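Long-range contacts in lantibiotic dehydratase (Microbispora corallina, PDB 5EHK), which probably dehydrates serine and threonine residues of the precursor peptide of the lantibiotic NAI-107, using aminoacylated (glutamyl) tRNA: residues R328-R333 and Q354-V359; V505-P510 and A784-P789; L824-R829 and Q865-R870; R1004-D1009 and L1099-V1104. All coordinates share one frame; numbering follows the deposited sequence.

How the contacts relate
From the N terminus the four contacts follow one another in series; none nests in another and none cross. Contact 1 closes a short loop of 20 residues and joins two consecutive antiparallel helices. Contact 2 spans 273 residues and brings strand 500-508 beside strand 785-792, a far longer closure. Contact 3 returns to a local scale, with 35 residues between its segments, and pairs strand 819-824 with 864-872. Contact 4 bridges 89 largely helical residues to set a loop against helix 1090-1109. The centres of contacts 3 and 4 are about 30 Å apart, within the C-terminal family region, whereas those of contacts 1 and 3 are about 72 Å apart.

Contact 1 of 4, residues R328-R333 and Q354-V359; sequences REVDAR and QSTRRV
E329, V330 and R333 of helix 318-339 face S355, T356 and R358 of helix 346-359 in an antiparallel helical hairpin, the two segment axes approaching to 9.2 Å at 165°. Polar and apolar contacts divide the interface. The E329 chain starts with CG anti to its own N (chi1 -162°) and runs out extended, carrying its carboxylate to the edge of the R358 guanidinium. There OE2 of E329 accepts from R358 NH1 at 2.8 Å and from R358 NH2 at 3.2 Å, so both end nitrogens grip one oxygen. OE2 lies close to the R358 guanidinium plane, whereas the carboxylate is twisted 43° from it; NH1 arrives on the syn side but tilted out of the carboxylate plane, and NH2 from above it. R333, one helical turn after E329, adds a third donor, NH2, at 3.1 Å from E329 OE2 on the anti side, again tilted from the carboxylate plane. Its chain passes over S355, with NE 3.7 Å from S355 CB. Beside this network V330 CG2 packs at 3.6 Å on T356 CG2 and at 3.5 Å from S355 OG. L295 of helix 294-306 also touches V330, while T356 OG1 bonds back to I353 O. Because one carboxylate oxygen serves two arginines, E329 probably offsets the repulsion between R333 NH2 and R358 NH2, 4.1 Å apart; a charged network thus borders the small apolar patch between the helices.

Contact 2 of 4, residues V505-P510 and A784-P789; sequences VHVVAP and AEIVVP
The H506 imidazole meets A784 edge-on: ND1 donates to A784 O at 2.8 Å, with the oxygen in the ring plane, although the donor lies well above the carbonyl plane. H506 CG stands beside its own backbone N (chi1 -67°), which turns the ring back to that carbonyl. CE1 of the same ring comes 3.9 Å from E785 CG, the ring and carboxylate planes being 40° apart, while the E785 carboxylate itself pairs with R15. Next to it V505 and I786 form the antiparallel hydrogen-bonded pair joining strands 500-508 and 785-792, with V505 N to I786 O at 2.6 Å and I786 N to V505 O at 2.5 Å. The segment directions differ by 119°, far from straight antiparallel. V505 and I786 direct their side chains to the same face of the sheet, CG2 of V505 lying 4.2 Å from I786 CB. Further along, V507 CG2 rests obliquely on I786 CD1 at 3.5 Å, and I386 of helix 380-395 packs on both V505 and V788.

Contact 3 of 4, residues L824-R829 and Q865-R870; sequences LRVPRR and QHLRVR
R825 lies over H866 across the junction of strands 819-824 and 864-872. Its CB points away from the second segment, but the bend at chi2 (-79°) folds the chain back, bringing CD to 4.2 Å from H866 CB. NE turns to E903 in a salt bridge. Beyond it CZ hovers 3.9 Å from H866 CG, and the guanidinium lies flat on the imidazole, planes 21° apart and centres separated by 3.8 Å. NH1 sits above the rim of the ring, 3.4 Å from ND1 at an angle too poor for a hydrogen bond; NH2, over the NE2 side at 3.8 Å, forms a salt bridge with D861. The ring is held at both nitrogens: ND1 bonds to G864 O, and NE2 accepts from R868 NE at 3.0 Å, a bent bond tilted from the ring plane. Beside the stack, L824 and L867 make the hydrogen-bonded antiparallel bridge, L824 N to L867 O being 2.8 Å, and L824 CD1 packs on V869 CG2. R829 reaches D212 and D431 of the second subunit. R825 centres an inverse gamma turn where an inner strand of a four-stranded antiparallel sheet ends and the chain leads into helix 828-837.

Contact 4 of 4, residues R1004-D1009 and L1099-V1104; sequences RELPPD and LARGAV
R1101 leaves its helix with CG anti to the backbone N (chi1 -177°) and stays extended until a bend at chi3 (62°) swings the guanidinium against L1006 and E1005; L1006, with chi1 at -97°, brings its methyl groups forward to meet it. L1006 CD1 lies at the edge of that guanidinium, 3.4 Å from R1101 NH2 and 3.5 Å from R1101 NE, an apolar methyl beside a charged group. The same NH2 is 3.5 Å from E1005 O, also near the guanidinium plane, and 3.8 Å from E1005 CB. The E1005 carboxylate takes part through charge alone: OE1 lies 4.6 Å from R1101 NH2 and well out of the guanidinium plane, so any attraction is probably modest, and OE1 makes a weak hydrogen bond to G1002 N instead. On the other branch L1006 CD2 approaches G1102 CA at 4.3 Å, where the helix surface carries no side chain. P1007 meets L1099 obliquely, ring CG to CD1 at 3.6 Å, while L1099 and A1103 also touch W1017 of helix 1014-1020. W1017 in turn donates to D1009 O, linking the neighbouring short helix to the same cluster. Here P1007 occupies the N-cap position of helix 1008-1011, and the arrangement is a loop-to-helix packing in the largely helical part of the C-terminal region, in which the entry to a short helix rests on the flank of helix 1090-1109.

Contact 1 of 4, residues R328-R333 and Q354-V359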
loop_
_atom_site.group_PDB
_atom_site.type_symbol
_atom_site.label_atom_id
_atom_site.label_comp_id
_atom_site.label_asym_id
_atom_site.label_seq_id
_atom_site.Cartn_x
_atom_site.Cartn_y
_atom_site.Cartn_z
ATOM N N ARG A 328 -40.524 -37.091 11.031
ATOM C CA ARG A 328 -41.314 -37.650 9.929
ATOM C C ARG A 328 -42.672 -36.957 9.807
ATOM O O ARG A 328 -43.293 -36.976 8.747
ATOM C CB ARG A 328 -41.541 -39.149 10.138
ATOM C CG ARG A 328 -40.279 -39.956 10.259
ATOM C CD ARG A 328 -40.563 -41.442 10.300
ATOM N NE ARG A 328 -39.352 -42.189 10.609
ATOM C CZ ARG A 328 -39.317 -43.488 10.860
ATOM N NH1 ARG A 328 -40.431 -44.206 10.825
ATOM N NH2 ARG A 328 -38.163 -44.065 11.147
ATOM N N GLU A 329 -43.137 -36.372 10.906
ATOM C CA GLU A 329 -44.405 -35.671 10.907
ATOM C C GLU A 329 -44.232 -34.383 10.131
ATOM O O GLU A 329 -45.086 -34.006 9.318
ATOM C CB GLU A 329 -44.870 -35.348 12.333
ATOM C CG GLU A 329 -46.374 -35.021 12.412
ATOM C CD GLU A 329 -46.873 -34.703 13.822
ATOM O OE1 GLU A 329 -46.473 -35.389 14.789
ATOM O OE2 GLU A 329 -47.662 -33.742 13.961
ATOM N N VAL A 330 -43.095 -33.732 10.358
ATOM C CA VAL A 330 -42.791 -32.476 9.696
ATOM C C VAL A 330 -42.609 -32.729 8.216
ATOM O O VAL A 330 -43.062 -31.946 7.382
ATOM C CB VAL A 330 -41.525 -31.851 10.268
ATOM C CG1 VAL A 330 -41.012 -30.747 9.347
ATOM C CG2 VAL A 330 -41.792 -31.324 11.686
ATOM N N ASP A 331 -41.980 -33.849 7.895
ATOM C CA ASP A 331 -41.861 -34.253 6.513
ATOM C C ASP A 331 -43.258 -34.365 5.899
ATOM O O ASP A 331 -43.549 -33.770 4.856
ATOM C CB ASP A 331 -41.130 -35.585 6.412
ATOM C CG ASP A 331 -40.822 -35.965 4.983
ATOM O OD1 ASP A 331 -40.115 -35.179 4.308
ATOM O OD2 ASP A 331 -41.295 -37.035 4.534
ATOM N N ALA A 332 -44.128 -35.105 6.580
ATOM C CA ALA A 332 -45.481 -35.352 6.085
ATOM C C ALA A 332 -46.269 -34.051 5.889
ATOM O O ALA A 332 -46.945 -33.870 4.875
ATOM C CB ALA A 332 -46.219 -36.293 7.019
ATOM N N ARG A 333 -46.166 -33.135 6.843
ATOM C CA ARG A 333 -46.847 -31.857 6.691
ATOM C C ARG A 333 -46.222 -30.943 5.634
ATOM O O ARG A 333 -46.840 -29.965 5.213
ATOM C CB ARG A 333 -46.999 -31.123 8.021
ATOM C CG ARG A 333 -47.796 -31.877 9.056
ATOM C CD ARG A 333 -47.887 -31.032 10.299
ATOM N NE ARG A 333 -48.446 -31.740 11.442
ATOM C CZ ARG A 333 -49.745 -31.823 11.690
ATOM N NH1 ARG A 333 -50.613 -31.270 10.852
ATOM N NH2 ARG A 333 -50.176 -32.476 12.761
ATOM N N GLN A 354 -46.025 -25.445 14.176
ATOM C CA GLN A 354 -45.996 -25.928 15.558
ATOM C C GLN A 354 -45.471 -27.372 15.605
ATOM O O GLN A 354 -44.917 -27.802 16.615
ATOM C CB GLN A 354 -47.358 -25.768 16.271
ATOM C CG GLN A 354 -48.242 -27.021 16.312
ATOM C CD GLN A 354 -48.710 -27.469 14.935
ATOM O OE1 GLN A 354 -48.595 -26.722 13.966
ATOM N NE2 GLN A 354 -49.222 -28.699 14.842
ATOM N N SER A 355 -45.642 -28.109 14.511
ATOM C CA SER A 355 -45.091 -29.462 14.395
ATOM C C SER A 355 -43.565 -29.434 14.554
ATOM O O SER A 355 -42.994 -30.158 15.369
ATOM C CB SER A 355 -45.501 -30.098 13.058
ATOM O OG SER A 355 -45.037 -31.431 12.952
ATOM N N THR A 356 -42.920 -28.587 13.759
ATOM C CA THR A 356 -41.498 -28.325 13.893
ATOM C C THR A 356 -41.149 -27.778 15.274
ATOM O O THR A 356 -40.058 -28.018 15.777
ATOM C CB THR A 356 -40.990 -27.321 12.812
ATOM O OG1 THR A 356 -41.491 -26.002 13.086
ATOM C CG2 THR A 356 -41.417 -27.758 11.409
ATOM N N ARG A 357 -42.064 -27.023 15.869
ATOM C CA ARG A 357 -41.851 -26.448 17.199
ATOM C C ARG A 357 -41.834 -27.521 18.281
ATOM O O ARG A 357 -41.260 -27.323 19.362
ATOM C CB ARG A 357 -42.920 -25.394 17.532
ATOM C CG ARG A 357 -42.830 -24.124 16.709
ATOM C CD ARG A 357 -43.790 -23.059 17.215
ATOM N NE ARG A 357 -43.488 -22.661 18.589
ATOM C CZ ARG A 357 -42.564 -21.763 18.930
ATOM N NH1 ARG A 357 -41.843 -21.150 17.996
ATOM N NH2 ARG A 357 -42.359 -21.471 20.209
ATOM N N ARG A 358 -42.497 -28.641 18.001
ATOM C CA ARG A 358 -42.500 -29.766 18.928
ATOM C C ARG A 358 -41.097 -30.351 19.004
ATOM O O ARG A 358 -40.550 -30.565 20.089
ATOM C CB ARG A 358 -43.523 -30.826 18.505
ATOM C CG ARG A 358 -44.774 -30.842 19.393
ATOM C CD ARG A 358 -45.858 -31.737 18.826
ATOM N NE ARG A 358 -46.588 -31.108 17.730
ATOM C CZ ARG A 358 -47.019 -31.759 16.652
ATOM N NH1 ARG A 358 -46.785 -33.063 16.527
ATOM N NH2 ARG A 358 -47.677 -31.105 15.697
ATOM N N VAL A 359 -40.521 -30.578 17.829
ATOM C CA VAL A 359 -39.147 -31.023 17.699
ATOM C C VAL A 359 -38.216 -30.046 18.382
ATOM O O VAL A 359 -37.385 -30.438 19.194
ATOM C CB VAL A 359 -38.754 -31.083 16.221
ATOM C CG1 VAL A 359 -37.243 -31.208 16.063
ATOM C CG2 VAL A 359 -39.484 -32.225 15.534
#

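Contact 2 of 4, residues V505-P510 and A784-P789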
loop_
_atom_site.group_PDB
_atom_site.type_symbol
_atom_site.label_atom_id
_atom_site.label_comp_id
_atom_site.label_asym_id
_atom_site.label_seq_id
_atom_site.Cartn_x
_atom_site.Cartn_y
_atom_site.Cartn_z
ATOM N N VAL A 505 -30.605 -11.306 -16.803
ATOM C CA VAL A 505 -31.044 -10.119 -17.541
ATOM C C VAL A 505 -32.544 -9.899 -17.536
ATOM O O VAL A 505 -33.320 -10.810 -17.252
ATOM C CB VAL A 505 -30.552 -10.099 -19.011
ATOM C CG1 VAL A 505 -29.020 -9.985 -19.100
ATOM C CG2 VAL A 505 -31.083 -11.297 -19.766
ATOM N N HIS A 506 -32.926 -8.659 -17.826
ATOM C CA HIS A 506 -34.290 -8.317 -18.173
ATOM C C HIS A 506 -34.333 -8.249 -19.695
ATOM O O HIS A 506 -33.444 -7.656 -20.331
ATOM C CB HIS A 506 -34.639 -6.923 -17.654
ATOM C CG HIS A 506 -34.686 -6.809 -16.161
ATOM N ND1 HIS A 506 -35.409 -7.671 -15.366
ATOM C CD2 HIS A 506 -34.128 -5.900 -15.323
ATOM C CE1 HIS A 506 -35.282 -7.309 -14.101
ATOM N NE2 HIS A 506 -34.509 -6.237 -14.046
ATOM N N VAL A 507 -35.359 -8.860 -20.283
ATOM C CA VAL A 507 -35.653 -8.656 -21.698
ATOM C C VAL A 507 -36.947 -7.883 -21.795
ATOM O O VAL A 507 -37.951 -8.292 -21.215
ATOM C CB VAL A 507 -35.794 -9.967 -22.464
ATOM C CG1 VAL A 507 -36.085 -9.667 -23.918
ATOM C CG2 VAL A 507 -34.530 -10.789 -22.345
ATOM N N VAL A 508 -36.922 -6.750 -22.489
ATOM C CA VAL A 508 -38.123 -5.915 -22.617
ATOM C C VAL A 508 -38.456 -5.494 -24.057
ATOM O O VAL A 508 -37.573 -5.344 -24.906
ATOM C CB VAL A 508 -38.072 -4.676 -21.724
ATOM C CG1 VAL A 508 -38.294 -5.060 -20.285
ATOM C CG2 VAL A 508 -36.759 -3.945 -21.932
ATOM N N ALA A 509 -39.749 -5.320 -24.310
ATOM C CA ALA A 509 -40.263 -5.016 -25.648
ATOM C C ALA A 509 -41.663 -4.459 -25.484
ATOM O O ALA A 509 -42.266 -4.635 -24.436
ATOM C CB ALA A 509 -40.283 -6.283 -26.512
ATOM N N PRO A 510 -42.185 -3.774 -26.509
ATOM C CA PRO A 510 -43.580 -3.291 -26.473
ATOM C C PRO A 510 -44.634 -4.421 -26.507
ATOM O O PRO A 510 -45.709 -4.324 -25.886
ATOM C CB PRO A 510 -43.678 -2.419 -27.722
ATOM C CG PRO A 510 -42.257 -2.095 -28.092
ATOM C CD PRO A 510 -41.450 -3.270 -27.681
ATOM N N ALA A 784 -39.226 -9.328 -14.589
ATOM C CA ALA A 784 -38.801 -10.705 -14.664
ATOM C C ALA A 784 -37.335 -10.731 -14.999
ATOM O O ALA A 784 -36.870 -9.960 -15.843
ATOM C CB ALA A 784 -39.574 -11.411 -15.725
ATOM N N GLU A 785 -36.603 -11.603 -14.317
ATOM C CA GLU A 785 -35.184 -11.782 -14.578
ATOM C C GLU A 785 -34.994 -13.083 -15.340
ATOM O O GLU A 785 -35.610 -14.101 -15.017
ATOM C CB GLU A 785 -34.386 -11.804 -13.269
ATOM C CG GLU A 785 -33.425 -10.633 -13.105
ATOM C CD GLU A 785 -33.075 -10.362 -11.639
ATOM O OE1 GLU A 785 -32.918 -11.344 -10.877
ATOM O OE2 GLU A 785 -33.002 -9.167 -11.241
ATOM N N ILE A 786 -34.158 -13.042 -16.361
ATOM C CA ILE A 786 -33.808 -14.244 -17.090
ATOM C C ILE A 786 -32.359 -14.602 -16.780
ATOM O O ILE A 786 -31.473 -13.766 -16.930
ATOM C CB ILE A 786 -34.021 -14.028 -18.599
ATOM C CG1 ILE A 786 -35.514 -13.841 -18.864
ATOM C CG2 ILE A 786 -33.493 -15.189 -19.381
ATOM C CD1 ILE A 786 -35.831 -13.274 -20.212
ATOM N N VAL A 787 -32.115 -15.815 -16.296
ATOM C CA VAL A 787 -30.742 -16.251 -16.057
ATOM C C VAL A 787 -30.266 -17.169 -17.166
ATOM O O VAL A 787 -30.681 -18.324 -17.261
ATOM C CB VAL A 787 -30.597 -17.016 -14.742
ATOM C CG1 VAL A 787 -29.133 -17.249 -14.454
ATOM C CG2 VAL A 787 -31.223 -16.247 -13.613
ATOM N N VAL A 788 -29.357 -16.677 -17.985
ATOM C CA VAL A 788 -28.905 -17.445 -19.123
ATOM C C VAL A 788 -27.441 -17.819 -19.022
ATOM O O VAL A 788 -26.594 -16.961 -19.030
ATOM C CB VAL A 788 -29.237 -16.696 -20.449
ATOM C CG1 VAL A 788 -29.406 -15.213 -20.212
ATOM C CG2 VAL A 788 -28.228 -17.016 -21.566
ATOM N N PRO A 789 -27.153 -19.120 -18.883
ATOM C CA PRO A 789 -25.778 -19.642 -18.878
ATOM C C PRO A 789 -25.166 -19.572 -20.268
ATOM O O PRO A 789 -25.895 -19.586 -21.241
ATOM C CB PRO A 789 -25.955 -21.106 -18.461
ATOM C CG PRO A 789 -27.301 -21.135 -17.759
ATOM C CD PRO A 789 -28.142 -20.135 -18.482
#

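Contact 3 of 4, residues L824-R829 and Q865-R870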
loop_
_atom_site.group_PDB
_atom_site.type_symbol
_atom_site.label_atom_id
_atom_site.label_comp_id
_atom_site.label_asym_id
_atom_site.label_seq_id
_atom_site.Cartn_x
_atom_site.Cartn_y
_atom_site.Cartn_z
ATOM N N LEU A 824 23.652 -9.814 9.165
ATOM C CA LEU A 824 24.320 -8.590 9.548
ATOM C C LEU A 824 23.613 -7.412 8.916
ATOM O O LEU A 824 23.576 -7.273 7.687
ATOM C CB LEU A 824 25.800 -8.658 9.166
ATOM C CG LEU A 824 26.504 -9.925 9.670
ATOM C CD1 LEU A 824 27.942 -9.998 9.160
ATOM C CD2 LEU A 824 26.461 -9.970 11.171
ATOM N N ARG A 825 23.003 -6.588 9.767
ATOM C CA ARG A 825 22.184 -5.471 9.293
ATOM C C ARG A 825 23.078 -4.310 8.894
ATOM O O ARG A 825 23.164 -3.321 9.576
ATOM C CB ARG A 825 21.148 -5.059 10.342
ATOM C CG ARG A 825 20.215 -6.196 10.768
ATOM C CD ARG A 825 19.112 -6.449 9.757
ATOM N NE ARG A 825 18.570 -7.811 9.812
ATOM C CZ ARG A 825 17.650 -8.278 8.965
ATOM N NH1 ARG A 825 17.173 -7.480 8.002
ATOM N NH2 ARG A 825 17.206 -9.532 9.077
ATOM N N VAL A 826 23.757 -4.487 7.779
ATOM C CA VAL A 826 24.605 -3.480 7.199
ATOM C C VAL A 826 23.803 -2.973 6.028
ATOM O O VAL A 826 23.549 -3.715 5.102
ATOM C CB VAL A 826 25.931 -4.124 6.685
ATOM C CG1 VAL A 826 26.828 -3.098 6.019
ATOM C CG2 VAL A 826 26.675 -4.828 7.820
ATOM N N PRO A 827 23.336 -1.724 6.094
ATOM C CA PRO A 827 22.565 -1.184 4.977
ATOM C C PRO A 827 23.380 -1.206 3.708
ATOM O O PRO A 827 24.608 -1.130 3.761
ATOM C CB PRO A 827 22.286 0.255 5.403
ATOM C CG PRO A 827 23.241 0.543 6.482
ATOM C CD PRO A 827 23.472 -0.747 7.181
ATOM N N ARG A 828 22.687 -1.279 2.580
ATOM C CA ARG A 828 23.321 -1.536 1.294
ATOM C C ARG A 828 24.467 -0.584 0.957
ATOM O O ARG A 828 25.517 -1.033 0.500
ATOM C CB ARG A 828 22.256 -1.546 0.188
ATOM C CG ARG A 828 22.774 -1.797 -1.218
ATOM C CD ARG A 828 23.643 -3.034 -1.297
ATOM N NE ARG A 828 24.919 -2.757 -1.965
ATOM C CZ ARG A 828 25.241 -3.275 -3.141
ATOM N NH1 ARG A 828 24.387 -4.092 -3.755
ATOM N NH2 ARG A 828 26.408 -2.994 -3.701
ATOM N N ARG A 829 24.284 0.708 1.226
ATOM C CA ARG A 829 25.286 1.740 0.922
ATOM C C ARG A 829 26.606 1.478 1.645
ATOM O O ARG A 829 27.674 1.820 1.132
ATOM C CB ARG A 829 24.779 3.143 1.302
ATOM C CG ARG A 829 23.754 3.745 0.360
ATOM C CD ARG A 829 23.248 5.117 0.821
ATOM N NE ARG A 829 23.234 5.196 2.274
ATOM C CZ ARG A 829 24.113 5.915 2.972
ATOM N NH1 ARG A 829 25.013 6.652 2.321
ATOM N NH2 ARG A 829 24.088 5.918 4.309
ATOM N N GLN A 865 17.672 -4.573 3.443
ATOM C CA GLN A 865 18.864 -5.185 2.871
ATOM C C GLN A 865 19.915 -5.444 3.924
ATOM O O GLN A 865 20.232 -4.560 4.733
ATOM C CB GLN A 865 19.456 -4.296 1.779
ATOM C CG GLN A 865 18.841 -4.509 0.404
ATOM C CD GLN A 865 19.266 -3.450 -0.579
ATOM O OE1 GLN A 865 19.165 -2.264 -0.290
ATOM N NE2 GLN A 865 19.750 -3.866 -1.749
ATOM N N HIS A 866 20.455 -6.661 3.911
ATOM C CA HIS A 866 21.490 -7.023 4.867
ATOM C C HIS A 866 22.468 -8.008 4.250
ATOM O O HIS A 866 22.334 -8.363 3.094
ATOM C CB HIS A 866 20.848 -7.554 6.134
ATOM C CG HIS A 866 19.937 -8.707 5.894
ATOM N ND1 HIS A 866 18.736 -8.573 5.236
ATOM C CD2 HIS A 866 20.022 -10.006 6.266
ATOM C CE1 HIS A 866 18.139 -9.751 5.175
ATOM N NE2 HIS A 866 18.892 -10.635 5.805
ATOM N N LEU A 867 23.490 -8.389 5.000
ATOM C CA LEU A 867 24.415 -9.424 4.552
ATOM C C LEU A 867 24.114 -10.663 5.350
ATOM O O LEU A 867 23.726 -10.579 6.502
ATOM C CB LEU A 867 25.879 -9.029 4.779
ATOM C CG LEU A 867 26.312 -7.795 4.020
ATOM C CD1 LEU A 867 27.683 -7.378 4.448
ATOM C CD2 LEU A 867 26.248 -8.085 2.541
ATOM N N ARG A 868 24.269 -11.815 4.729
ATOM C CA ARG A 868 24.190 -13.057 5.476
ATOM C C ARG A 868 25.512 -13.771 5.325
ATOM O O ARG A 868 25.995 -13.964 4.224
ATOM C CB ARG A 868 23.042 -13.911 4.966
ATOM C CG ARG A 868 21.740 -13.224 5.129
ATOM C CD ARG A 868 20.607 -14.148 4.922
ATOM N NE ARG A 868 19.396 -13.588 5.504
ATOM C CZ ARG A 868 18.191 -14.127 5.388
ATOM N NH1 ARG A 868 18.043 -15.245 4.684
ATOM N NH2 ARG A 868 17.148 -13.536 5.964
ATOM N N VAL A 869 26.122 -14.134 6.429
ATOM C CA VAL A 869 27.379 -14.838 6.335
ATOM C C VAL A 869 27.188 -16.216 6.907
ATOM O O VAL A 869 26.624 -16.358 7.989
ATOM C CB VAL A 869 28.485 -14.098 7.099
ATOM C CG1 VAL A 869 29.806 -14.838 6.972
ATOM C CG2 VAL A 869 28.598 -12.659 6.576
ATOM N N ARG A 870 27.640 -17.242 6.187
ATOM C CA ARG A 870 27.502 -18.606 6.721
ATOM C C ARG A 870 28.811 -19.338 7.019
ATOM O O ARG A 870 29.694 -19.353 6.192
ATOM C CB ARG A 870 26.684 -19.493 5.803
ATOM C CG ARG A 870 26.293 -20.700 6.607
ATOM C CD ARG A 870 25.736 -21.844 5.820
ATOM N NE ARG A 870 26.574 -22.341 4.729
ATOM C CZ ARG A 870 27.769 -22.888 4.883
ATOM N NH1 ARG A 870 28.307 -22.993 6.089
ATOM N NH2 ARG A 870 28.428 -23.327 3.823
#

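Contact 4 of 4, residues R1004-D1009 and L1099-V1104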
loop_
_atom_site.group_PDB
_atom_site.type_symbol
_atom_site.label_atom_id
_atom_site.label_comp_id
_atom_site.label_asym_id
_atom_site.label_seq_id
_atom_site.Cartn_x
_atom_site.Cartn_y
_atom_site.Cartn_z
ATOM N N ARG A 1004 17.971 -9.347 -27.965
ATOM C CA ARG A 1004 17.466 -7.974 -27.987
ATOM C C ARG A 1004 17.598 -7.277 -26.636
ATOM O O ARG A 1004 17.593 -6.046 -26.565
ATOM C CB ARG A 1004 16.016 -7.937 -28.465
ATOM C CG ARG A 1004 15.037 -8.658 -27.562
ATOM C CD ARG A 1004 13.674 -8.660 -28.199
ATOM N NE ARG A 1004 13.742 -9.255 -29.531
ATOM C CZ ARG A 1004 13.590 -10.549 -29.792
ATOM N NH1 ARG A 1004 13.334 -11.404 -28.807
ATOM N NH2 ARG A 1004 13.679 -10.983 -31.047
ATOM N N GLU A 1005 17.712 -8.068 -25.568
ATOM C CA GLU A 1005 17.782 -7.532 -24.209
ATOM C C GLU A 1005 19.188 -7.020 -23.884
ATOM O O GLU A 1005 19.469 -6.671 -22.734
ATOM C CB GLU A 1005 17.442 -8.632 -23.194
ATOM C CG GLU A 1005 16.046 -9.233 -23.286
ATOM C CD GLU A 1005 15.796 -10.288 -22.200
ATOM O OE1 GLU A 1005 16.754 -10.662 -21.482
ATOM O OE2 GLU A 1005 14.635 -10.736 -22.057
ATOM N N LEU A 1006 20.068 -6.988 -24.884
ATOM C CA LEU A 1006 21.399 -6.414 -24.712
ATOM C C LEU A 1006 21.296 -4.983 -24.244
ATOM O O LEU A 1006 20.479 -4.226 -24.739
ATOM C CB LEU A 1006 22.208 -6.469 -26.005
ATOM C CG LEU A 1006 23.183 -7.628 -26.191
ATOM C CD1 LEU A 1006 22.585 -8.943 -25.708
ATOM C CD2 LEU A 1006 23.591 -7.722 -27.649
ATOM N N PRO A 1007 22.145 -4.597 -23.296
ATOM C CA PRO A 1007 21.994 -3.254 -22.736
ATOM C C PRO A 1007 22.501 -2.202 -23.698
ATOM O O PRO A 1007 23.377 -2.492 -24.503
ATOM C CB PRO A 1007 22.878 -3.302 -21.492
ATOM C CG PRO A 1007 23.947 -4.313 -21.837
ATOM C CD PRO A 1007 23.264 -5.346 -22.693
ATOM N N PRO A 1008 21.904 -1.008 -23.654
ATOM C CA PRO A 1008 22.350 0.174 -24.390
ATOM C C PRO A 1008 23.870 0.298 -24.425
ATOM O O PRO A 1008 24.451 0.254 -25.511
ATOM C CB PRO A 1008 21.738 1.323 -23.583
ATOM C CG PRO A 1008 20.515 0.715 -22.904
ATOM C CD PRO A 1008 20.579 -0.791 -23.054
ATOM N N ASP A 1009 24.493 0.395 -23.251
ATOM C CA ASP A 1009 25.942 0.585 -23.116
ATOM C C ASP A 1009 26.772 -0.410 -23.930
ATOM O O ASP A 1009 27.927 -0.139 -24.271
ATOM C CB ASP A 1009 26.329 0.431 -21.648
ATOM C CG ASP A 1009 25.658 1.440 -20.762
ATOM O OD1 ASP A 1009 25.894 2.656 -20.950
ATOM O OD2 ASP A 1009 24.829 1.009 -19.933
ATOM N N LEU A 1099 26.224 -7.233 -21.137
ATOM C CA LEU A 1099 27.569 -6.874 -21.565
ATOM C C LEU A 1099 28.414 -8.099 -21.855
ATOM O O LEU A 1099 29.039 -8.197 -22.904
ATOM C CB LEU A 1099 28.284 -6.012 -20.519
ATOM C CG LEU A 1099 28.093 -4.496 -20.431
ATOM C CD1 LEU A 1099 26.830 -4.090 -19.703
ATOM C CD2 LEU A 1099 29.296 -3.910 -19.735
ATOM N N ALA A 1100 28.433 -9.032 -20.918
ATOM C CA ALA A 1100 29.251 -10.213 -21.066
ATOM C C ALA A 1100 28.666 -11.112 -22.142
ATOM O O ALA A 1100 29.406 -11.700 -22.935
ATOM C CB ALA A 1100 29.341 -10.950 -19.742
ATOM N N ARG A 1101 27.335 -11.207 -22.164
ATOM C CA ARG A 1101 26.629 -12.046 -23.136
ATOM C C ARG A 1101 26.911 -11.609 -24.566
ATOM O O ARG A 1101 27.315 -12.424 -25.401
ATOM C CB ARG A 1101 25.135 -12.084 -22.848
ATOM C CG ARG A 1101 24.355 -12.987 -23.768
ATOM C CD ARG A 1101 22.867 -12.981 -23.412
ATOM N NE ARG A 1101 22.205 -11.681 -23.550
ATOM C CZ ARG A 1101 21.658 -10.996 -22.548
ATOM N NH1 ARG A 1101 21.700 -11.460 -21.311
ATOM N NH2 ARG A 1101 21.061 -9.837 -22.786
ATOM N N GLY A 1102 26.684 -10.323 -24.837
ATOM C CA GLY A 1102 27.022 -9.733 -26.120
ATOM C C GLY A 1102 28.471 -10.002 -26.505
ATOM O O GLY A 1102 28.729 -10.607 -27.544
ATOM N N ALA A 1103 29.409 -9.589 -25.650
ATOM C CA ALA A 1103 30.853 -9.717 -25.917
ATOM C C ALA A 1103 31.310 -11.123 -26.333
ATOM O O ALA A 1103 32.041 -11.279 -27.315
ATOM C CB ALA A 1103 31.679 -9.222 -24.723
ATOM N N VAL A 1104 30.920 -12.137 -25.567
ATOM C CA VAL A 1104 31.370 -13.485 -25.870
ATOM C C VAL A 1104 30.616 -14.075 -27.062
ATOM O O VAL A 1104 31.143 -14.934 -27.757
ATOM C CB VAL A 1104 31.313 -14.426 -24.653
ATOM C CG1 VAL A 1104 32.101 -13.828 -23.494
ATOM C CG2 VAL A 1104 29.879 -14.727 -24.276
#